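Local coordinates for protein glycoside hydrolase family 31 (Trueperella pyogenes, PDB 5I0F) that degrades cycloalternan, a cyclic glucose oligosaccharide, through a covalent glycosyl-enzyme intermediate, and is probably a retaining family 31 glycoside hydrolase, at residues 404-416 against 435-448. Sequence-based numbering, arbitrary orientation.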
ATOM      1  N   ALA A 404      16.774  14.114  20.851  1.00 26.27           N
ATOM      2  CA  ALA A 404      18.166  13.913  20.418  1.00 26.02           C
ATOM      3  C   ALA A 404      18.261  13.003  19.183  1.00 25.43           C
ATOM      4  O   ALA A 404      19.054  13.256  18.284  1.00 25.00           O
ATOM      5  CB  ALA A 404      19.016  13.379  21.557  1.00 26.11           C
ATOM      6  N   GLN A 405      17.456  11.939  19.145  1.00 25.23           N
ATOM      7  CA  GLN A 405      17.421  11.057  17.976  1.00 24.76           C
ATOM      8  C   GLN A 405      17.026  11.802  16.688  1.00 24.57           C
ATOM      9  O   GLN A 405      17.651  11.613  15.653  1.00 24.24           O
ATOM     10  CB  GLN A 405      16.480   9.882  18.234  1.00 24.47           C
ATOM     11  CG  GLN A 405      16.557   8.792  17.177  1.00 24.43           C
ATOM     12  CD  GLN A 405      15.673   7.615  17.553  1.00 24.31           C
ATOM     13  OE1 GLN A 405      14.544   7.806  18.004  1.00 23.62           O
ATOM     14  NE2 GLN A 405      16.208   6.401  17.425  1.00 24.65           N
ATOM     15  N   GLY A 406      16.030  12.679  16.765  1.00 24.62           N
ATOM     16  CA  GLY A 406      15.635  13.511  15.613  1.00 24.87           C
ATOM     17  C   GLY A 406      16.698  14.512  15.204  1.00 26.01           C
ATOM     18  O   GLY A 406      16.944  14.704  14.019  1.00 25.61           O
ATOM     19  N   ASN A 407      17.354  15.130  16.186  1.00 27.47           N
ATOM     20  CA  ASN A 407      18.467  16.049  15.882  1.00 28.84           C
ATOM     21  C   ASN A 407      19.630  15.327  15.214  1.00 27.85           C
ATOM     22  O   ASN A 407      20.221  15.857  14.314  1.00 27.18           O
ATOM     23  CB  ASN A 407      18.948  16.760  17.134  1.00 31.10           C
ATOM     24  CG  ASN A 407      18.042  17.910  17.535  1.00 33.63           C
ATOM     25  OD1 ASN A 407      17.142  18.309  16.793  1.00 35.10           O
ATOM     26  ND2 ASN A 407      18.308  18.479  18.702  1.00 35.91           N
ATOM     27  N   ALA A 408      19.922  14.099  15.656  1.00 26.87           N
ATOM     28  CA  ALA A 408      20.989  13.291  15.059  1.00 26.36           C
ATOM     29  C   ALA A 408      20.623  12.837  13.635  1.00 25.35           C
ATOM     30  O   ALA A 408      21.463  12.834  12.745  1.00 25.13           O
ATOM     31  CB  ALA A 408      21.318  12.095  15.949  1.00 25.96           C
ATOM     32  N   LEU A 409      19.354  12.500  13.417  1.00 24.38           N
ATOM     33  CA  LEU A 409      18.873  12.184  12.080  1.00 23.86           C
ATOM     34  C   LEU A 409      19.098  13.362  11.118  1.00 24.12           C
ATOM     35  O   LEU A 409      19.718  13.212  10.060  1.00 24.50           O
ATOM     36  CB  LEU A 409      17.388  11.793  12.135  1.00 23.15           C
ATOM     37  CG  LEU A 409      16.704  11.534  10.798  1.00 22.54           C
ATOM     38  CD1 LEU A 409      17.409  10.437  10.015  1.00 22.19           C
ATOM     39  CD2 LEU A 409      15.236  11.195  11.010  1.00 22.02           C
ATOM     40  N   ILE A 410      18.616  14.543  11.499  1.00 24.54           N
ATOM     41  CA  ILE A 410      18.806  15.731  10.667  1.00 25.07           C
ATOM     42  C   ILE A 410      20.291  15.968  10.480  1.00 25.35           C
ATOM     43  O   ILE A 410      20.754  16.171   9.353  1.00 25.38           O
ATOM     44  CB  ILE A 410      18.151  17.004  11.262  1.00 25.88           C
ATOM     45  CG1 ILE A 410      16.617  16.861  11.296  1.00 25.81           C
ATOM     46  CG2 ILE A 410      18.544  18.249  10.448  1.00 26.57           C
ATOM     47  CD1 ILE A 410      15.939  17.812  12.264  1.00 26.52           C
ATOM     48  N   ALA A 411      21.042  15.922  11.581  1.00 25.40           N
ATOM     49  CA  ALA A 411      22.454  16.277  11.518  1.00 26.06           C
ATOM     50  C   ALA A 411      23.229  15.307  10.619  1.00 25.98           C
ATOM     51  O   ALA A 411      24.196  15.715   9.988  1.00 26.50           O
ATOM     52  CB  ALA A 411      23.070  16.373  12.916  1.00 26.36           C
ATOM     53  N   SER A 412      22.783  14.050  10.517  1.00 25.15           N
ATOM     54  CA  SER A 412      23.404  13.077   9.618  1.00 25.20           C
ATOM     55  C   SER A 412      23.255  13.396   8.124  1.00 25.71           C
ATOM     56  O   SER A 412      23.993  12.845   7.297  1.00 25.89           O
ATOM     57  CB  SER A 412      22.836  11.670   9.866  1.00 24.81           C
ATOM     58  OG  SER A 412      21.529  11.553   9.304  1.00 24.17           O
ATOM     59  N   GLY A 413      22.293  14.247   7.762  1.00 25.43           N
ATOM     60  CA  GLY A 413      21.983  14.489   6.371  1.00 25.73           C
ATOM     61  C   GLY A 413      21.002  13.491   5.763  1.00 25.12           C
ATOM     62  O   GLY A 413      20.414  13.788   4.736  1.00 24.47           O
ATOM     63  N   HIS A 414      20.772  12.348   6.412  1.00 24.63           N
ATOM     64  CA  HIS A 414      19.976  11.281   5.844  1.00 24.76           C
ATOM     65  C   HIS A 414      18.479  11.497   6.094  1.00 24.10           C
ATOM     66  O   HIS A 414      17.795  10.597   6.614  1.00 22.67           O
ATOM     67  CB  HIS A 414      20.436   9.914   6.393  1.00 25.27           C
ATOM     68  CG  HIS A 414      21.891   9.625   6.166  1.00 26.31           C
ATOM     69  ND1 HIS A 414      22.487   9.720   4.926  1.00 27.39           N
ATOM     70  CD2 HIS A 414      22.866   9.228   7.019  1.00 27.19           C
ATOM     71  CE1 HIS A 414      23.766   9.403   5.027  1.00 28.20           C
ATOM     72  NE2 HIS A 414      24.019   9.085   6.284  1.00 27.86           N
ATOM     73  N   VAL A 415      17.959  12.650   5.652  1.00 23.92           N
ATOM     74  CA  VAL A 415      16.519  12.963   5.744  1.00 23.86           C
ATOM     75  C   VAL A 415      16.024  13.390   4.385  1.00 22.82           C
ATOM     76  O   VAL A 415      16.740  14.087   3.662  1.00 23.06           O
ATOM     77  CB  VAL A 415      16.183  14.117   6.740  1.00 24.58           C
ATOM     78  CG1 VAL A 415      16.253  13.632   8.158  1.00 24.97           C
ATOM     79  CG2 VAL A 415      17.084  15.350   6.532  1.00 25.42           C
ATOM     80  N   VAL A 416      14.814  12.991   4.018  1.00 22.12           N
ATOM     81  CA  VAL A 416      14.178  13.558   2.804  1.00 22.20           C
ATOM     82  C   VAL A 416      14.094  15.094   2.961  1.00 23.61           C
ATOM     83  O   VAL A 416      13.743  15.589   4.034  1.00 23.32           O
ATOM     84  CB  VAL A 416      12.794  12.948   2.523  1.00 21.79           C
ATOM     85  CG1 VAL A 416      12.196  13.517   1.236  1.00 21.92           C
ATOM     86  CG2 VAL A 416      12.918  11.425   2.403  1.00 21.42           C
ATOM     87  N   LEU A 435       9.602  13.912  10.581  1.00 22.95           N
ATOM     88  CA  LEU A 435      10.728  13.827   9.641  1.00 23.53           C
ATOM     89  C   LEU A 435      10.656  12.486   8.939  1.00 23.19           C
ATOM     90  O   LEU A 435      10.093  11.527   9.479  1.00 22.07           O
ATOM     91  CB  LEU A 435      12.054  13.896  10.378  1.00 24.25           C
ATOM     92  CG  LEU A 435      12.293  15.133  11.235  1.00 25.27           C
ATOM     93  CD1 LEU A 435      13.490  14.912  12.139  1.00 26.09           C
ATOM     94  CD2 LEU A 435      12.505  16.325  10.342  1.00 26.01           C
ATOM     95  N   MET A 436      11.228  12.422   7.738  1.00 22.72           N
ATOM     96  CA  MET A 436      11.248  11.187   6.980  1.00 22.08           C
ATOM     97  C   MET A 436      12.693  10.810   6.650  1.00 21.65           C
ATOM     98  O   MET A 436      13.371  11.555   5.950  1.00 21.50           O
ATOM     99  CB  MET A 436      10.385  11.377   5.725  1.00 22.72           C
ATOM    100  CG  MET A 436      10.006  10.109   5.006  1.00 23.22           C
ATOM    101  SD  MET A 436       8.649  10.403   3.813  1.00 23.87           S
ATOM    102  CE  MET A 436       8.369   8.715   3.321  1.00 23.45           C
ATOM    103  N   PRO A 437      13.180   9.657   7.157  1.00 20.79           N
ATOM    104  CA  PRO A 437      14.554   9.289   6.843  1.00 20.73           C
ATOM    105  C   PRO A 437      14.725   9.016   5.360  1.00 20.84           C
ATOM    106  O   PRO A 437      13.782   8.523   4.676  1.00 20.01           O
ATOM    107  CB  PRO A 437      14.792   8.000   7.655  1.00 20.68           C
ATOM    108  CG  PRO A 437      13.424   7.417   7.849  1.00 20.01           C
ATOM    109  CD  PRO A 437      12.484   8.597   7.910  1.00 20.27           C
ATOM    110  N   ASP A 438      15.911   9.349   4.869  1.00 21.50           N
ATOM    111  CA  ASP A 438      16.264   9.141   3.471  1.00 22.26           C
ATOM    112  C   ASP A 438      16.860   7.751   3.372  1.00 21.97           C
ATOM    113  O   ASP A 438      17.977   7.521   3.807  1.00 22.18           O
ATOM    114  CB  ASP A 438      17.251  10.213   2.982  1.00 23.30           C
ATOM    115  CG  ASP A 438      17.419  10.202   1.480  1.00 24.12           C
ATOM    116  OD1 ASP A 438      17.276   9.119   0.895  1.00 24.12           O
ATOM    117  OD2 ASP A 438      17.702  11.264   0.864  1.00 24.25           O
ATOM    118  N   LEU A 439      16.089   6.835   2.802  1.00 21.04           N
ATOM    119  CA  LEU A 439      16.490   5.450   2.681  1.00 20.93           C
ATOM    120  C   LEU A 439      16.901   5.133   1.246  1.00 21.28           C
ATOM    121  O   LEU A 439      16.941   3.957   0.861  1.00 21.17           O
ATOM    122  CB  LEU A 439      15.329   4.552   3.168  1.00 20.31           C
ATOM    123  CG  LEU A 439      14.810   4.852   4.590  1.00 20.07           C
ATOM    124  CD1 LEU A 439      13.611   3.973   4.927  1.00 19.78           C
ATOM    125  CD2 LEU A 439      15.896   4.662   5.645  1.00 20.40           C
ATOM    126  N   SER A 440      17.213   6.174   0.459  1.00 21.52           N
ATOM    127  CA  SER A 440      17.530   6.022  -0.962  1.00 22.11           C
ATOM    128  C   SER A 440      18.972   5.581  -1.247  1.00 22.87           C
ATOM    129  O   SER A 440      19.258   5.183  -2.373  1.00 23.72           O
ATOM    130  CB  SER A 440      17.185   7.306  -1.741  1.00 22.31           C
ATOM    131  OG  SER A 440      18.109   8.382  -1.520  1.00 22.29           O
ATOM    132  N   THR A 441      19.866   5.649  -0.256  1.00 23.22           N
ATOM    133  CA  THR A 441      21.252   5.193  -0.406  1.00 24.02           C
ATOM    134  C   THR A 441      21.618   4.225   0.709  1.00 24.26           C
ATOM    135  O   THR A 441      20.962   4.206   1.754  1.00 23.58           O
ATOM    136  CB  THR A 441      22.260   6.365  -0.342  1.00 24.57           C
ATOM    137  OG1 THR A 441      22.254   6.956   0.967  1.00 24.10           O
ATOM    138  CG2 THR A 441      21.934   7.420  -1.384  1.00 25.04           C
ATOM    139  N   GLU A 442      22.679   3.453   0.493  1.00 24.70           N
ATOM    140  CA  GLU A 442      23.138   2.504   1.501  1.00 25.55           C
ATOM    141  C   GLU A 442      23.450   3.192   2.832  1.00 24.85           C
ATOM    142  O   GLU A 442      23.064   2.694   3.894  1.00 24.30           O
ATOM    143  CB  GLU A 442      24.332   1.672   1.001  1.00 26.89           C
ATOM    144  CG  GLU A 442      24.676   0.476   1.881  1.00 28.13           C
ATOM    145  CD  GLU A 442      23.592  -0.598   1.923  1.00 29.17           C
ATOM    146  OE1 GLU A 442      22.971  -0.891   0.862  1.00 29.74           O
ATOM    147  OE2 GLU A 442      23.349  -1.150   3.037  1.00 29.06           O
ATOM    148  N   ALA A 443      24.095   4.353   2.773  1.00 24.95           N
ATOM    149  CA  ALA A 443      24.474   5.071   3.987  1.00 24.84           C
ATOM    150  C   ALA A 443      23.257   5.536   4.786  1.00 23.91           C
ATOM    151  O   ALA A 443      23.252   5.429   6.009  1.00 23.92           O
ATOM    152  CB  ALA A 443      25.396   6.250   3.664  1.00 25.15           C
ATOM    153  N   GLY A 444      22.219   6.012   4.107  1.00 23.17           N
ATOM    154  CA  GLY A 444      20.976   6.411   4.782  1.00 22.81           C
ATOM    155  C   GLY A 444      20.198   5.245   5.403  1.00 22.04           C
ATOM    156  O   GLY A 444      19.689   5.359   6.509  1.00 21.67           O
ATOM    157  N   ARG A 445      20.123   4.128   4.686  1.00 22.04           N
ATOM    158  CA  ARG A 445      19.488   2.913   5.177  1.00 22.05           C
ATOM    159  C   ARG A 445      20.234   2.372   6.404  1.00 23.10           C
ATOM    160  O   ARG A 445      19.612   1.966   7.408  1.00 21.95           O
ATOM    161  CB  ARG A 445      19.409   1.846   4.088  1.00 22.03           C
ATOM    162  CG  ARG A 445      18.458   2.213   2.955  1.00 21.80           C
ATOM    163  CD  ARG A 445      18.218   1.061   1.996  1.00 21.90           C
ATOM    164  NE  ARG A 445      19.393   0.691   1.199  1.00 22.27           N
ATOM    165  CZ  ARG A 445      19.728   1.207   0.012  1.00 22.15           C
ATOM    166  NH1 ARG A 445      20.807   0.765  -0.593  1.00 22.81           N
ATOM    167  NH2 ARG A 445      19.018   2.160  -0.572  1.00 22.17           N
ATOM    168  N   GLN A 446      21.561   2.390   6.331  1.00 24.34           N
ATOM    169  CA  GLN A 446      22.380   1.932   7.451  1.00 26.08           C
ATOM    170  C   GLN A 446      22.238   2.805   8.695  1.00 25.72           C
ATOM    171  O   GLN A 446      22.139   2.253   9.803  1.00 24.85           O
ATOM    172  CB  GLN A 446      23.840   1.708   7.052  1.00 29.14           C
ATOM    173  CG  GLN A 446      23.910   0.392   6.280  1.00 32.27           C
ATOM    174  CD  GLN A 446      25.281  -0.044   5.854  1.00 36.05           C
ATOM    175  OE1 GLN A 446      26.289   0.547   6.235  1.00 40.45           O
ATOM    176  NE2 GLN A 446      25.328  -1.112   5.060  1.00 38.30           N
ATOM    177  N   TRP A 447      22.183   4.125   8.510  1.00 24.55           N
ATOM    178  CA  TRP A 447      22.033   5.043   9.632  1.00 24.45           C
ATOM    179  C   TRP A 447      20.728   4.766  10.381  1.00 22.94           C
ATOM    180  O   TRP A 447      20.712   4.661  11.598  1.00 23.09           O
ATOM    181  CB  TRP A 447      22.098   6.520   9.183  1.00 25.27           C
ATOM    182  CG  TRP A 447      22.318   7.420  10.341  1.00 25.98           C
ATOM    183  CD1 TRP A 447      23.509   7.934  10.765  1.00 27.02           C
ATOM    184  CD2 TRP A 447      21.329   7.881  11.263  1.00 26.28           C
ATOM    185  NE1 TRP A 447      23.321   8.700  11.893  1.00 27.27           N
ATOM    186  CE2 TRP A 447      21.995   8.675  12.226  1.00 26.56           C
ATOM    187  CE3 TRP A 447      19.944   7.700  11.372  1.00 25.67           C
ATOM    188  CZ2 TRP A 447      21.330   9.291  13.268  1.00 26.98           C
ATOM    189  CZ3 TRP A 447      19.282   8.297  12.422  1.00 26.23           C
ATOM    190  CH2 TRP A 447      19.979   9.081  13.367  1.00 26.94           C
ATOM    191  N   TRP A 448      19.633   4.677   9.643  1.00 21.35           N
ATOM    192  CA  TRP A 448      18.331   4.440  10.233  1.00 20.69           C
ATOM    193  C   TRP A 448      18.254   3.080  10.932  1.00 20.47           C
ATOM    194  O   TRP A 448      17.795   2.995  12.079  1.00 20.54           O
ATOM    195  CB  TRP A 448      17.260   4.514   9.135  1.00 20.44           C
ATOM    196  CG  TRP A 448      15.862   4.396   9.657  1.00 20.08           C
ATOM    197  CD1 TRP A 448      15.020   3.326   9.524  1.00 20.01           C
ATOM    198  CD2 TRP A 448      15.139   5.380  10.401  1.00 19.92           C
ATOM    199  NE1 TRP A 448      13.820   3.591  10.125  1.00 19.40           N
ATOM    200  CE2 TRP A 448      13.860   4.849  10.660  1.00 19.52           C
ATOM    201  CE3 TRP A 448      15.440   6.663  10.858  1.00 20.78           C
ATOM    202  CZ2 TRP A 448      12.892   5.546  11.363  1.00 19.76           C
ATOM    203  CZ3 TRP A 448      14.479   7.362  11.579  1.00 20.51           C
ATOM    204  CH2 TRP A 448      13.202   6.803  11.799  1.00 20.14           C
TER
HETATM  205  O   HOH W   1      18.225   7.688   7.642  1.00 28.33           O
HETATM  206  O   HOH W   2      12.469  14.642   6.497  1.00 23.81           O
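Trp447 takes Ser412 CB over one face of its five-membered ring in a CH-pi contact, 3.8 Å from the centroid, while Gln405 O lies at the edge, near the ring plane. The six-membered half reaches back toward the N-terminal side of helix 404-412, CH2 coming 3.5 Å from Leu409 N and CZ3 meeting Leu409 CD1 at 3.7 Å. With CG anti to the backbone N (chi1 -164°), the indole extends from helix 442-448 toward these residues. The imidazole of His414 lies between two backbones: Gly444 CA is over one face, toward the rim, and Ser412 O covers the centre of the other. Its CD2 touches Trp447 CB at 3.6 Å, and the two rings meet obliquely, planes at 51°; ND1 is hydrogen-bonded to Glu480. On Trp448, Pro437 CG rests over the centre of one face, and Leu409 CD2 comes in obliquely.

Beyond the rings the two segments join by backbone. Asp438 N gives a nearly straight bond to His414 O, 2.9 Å, reaching it from above the carbonyl plane; water 1 also donates to that oxygen and links it to Gly444 O. Val416 N bonds Met436 O at 2.8 Å, almost in line with the carbonyl. Together the two bonds flank Val415 and Pro437, a single antiparallel bridge whose central pair is non-hydrogen-bonded. At the far end Leu435 CD1 packs on Ile410 CG1.

The two helix segments run nearly antiparallel (168°), their axes 11.4 Å apart, in the family 31 TIM-barrel domain. Helix 400-412 follows barrel strand 383-388, helix 442-450 is followed by the short helix 453-457 and then barrel strand 463-466, and Met436 and Leu439 rest on Tyr492 of helix 485-506.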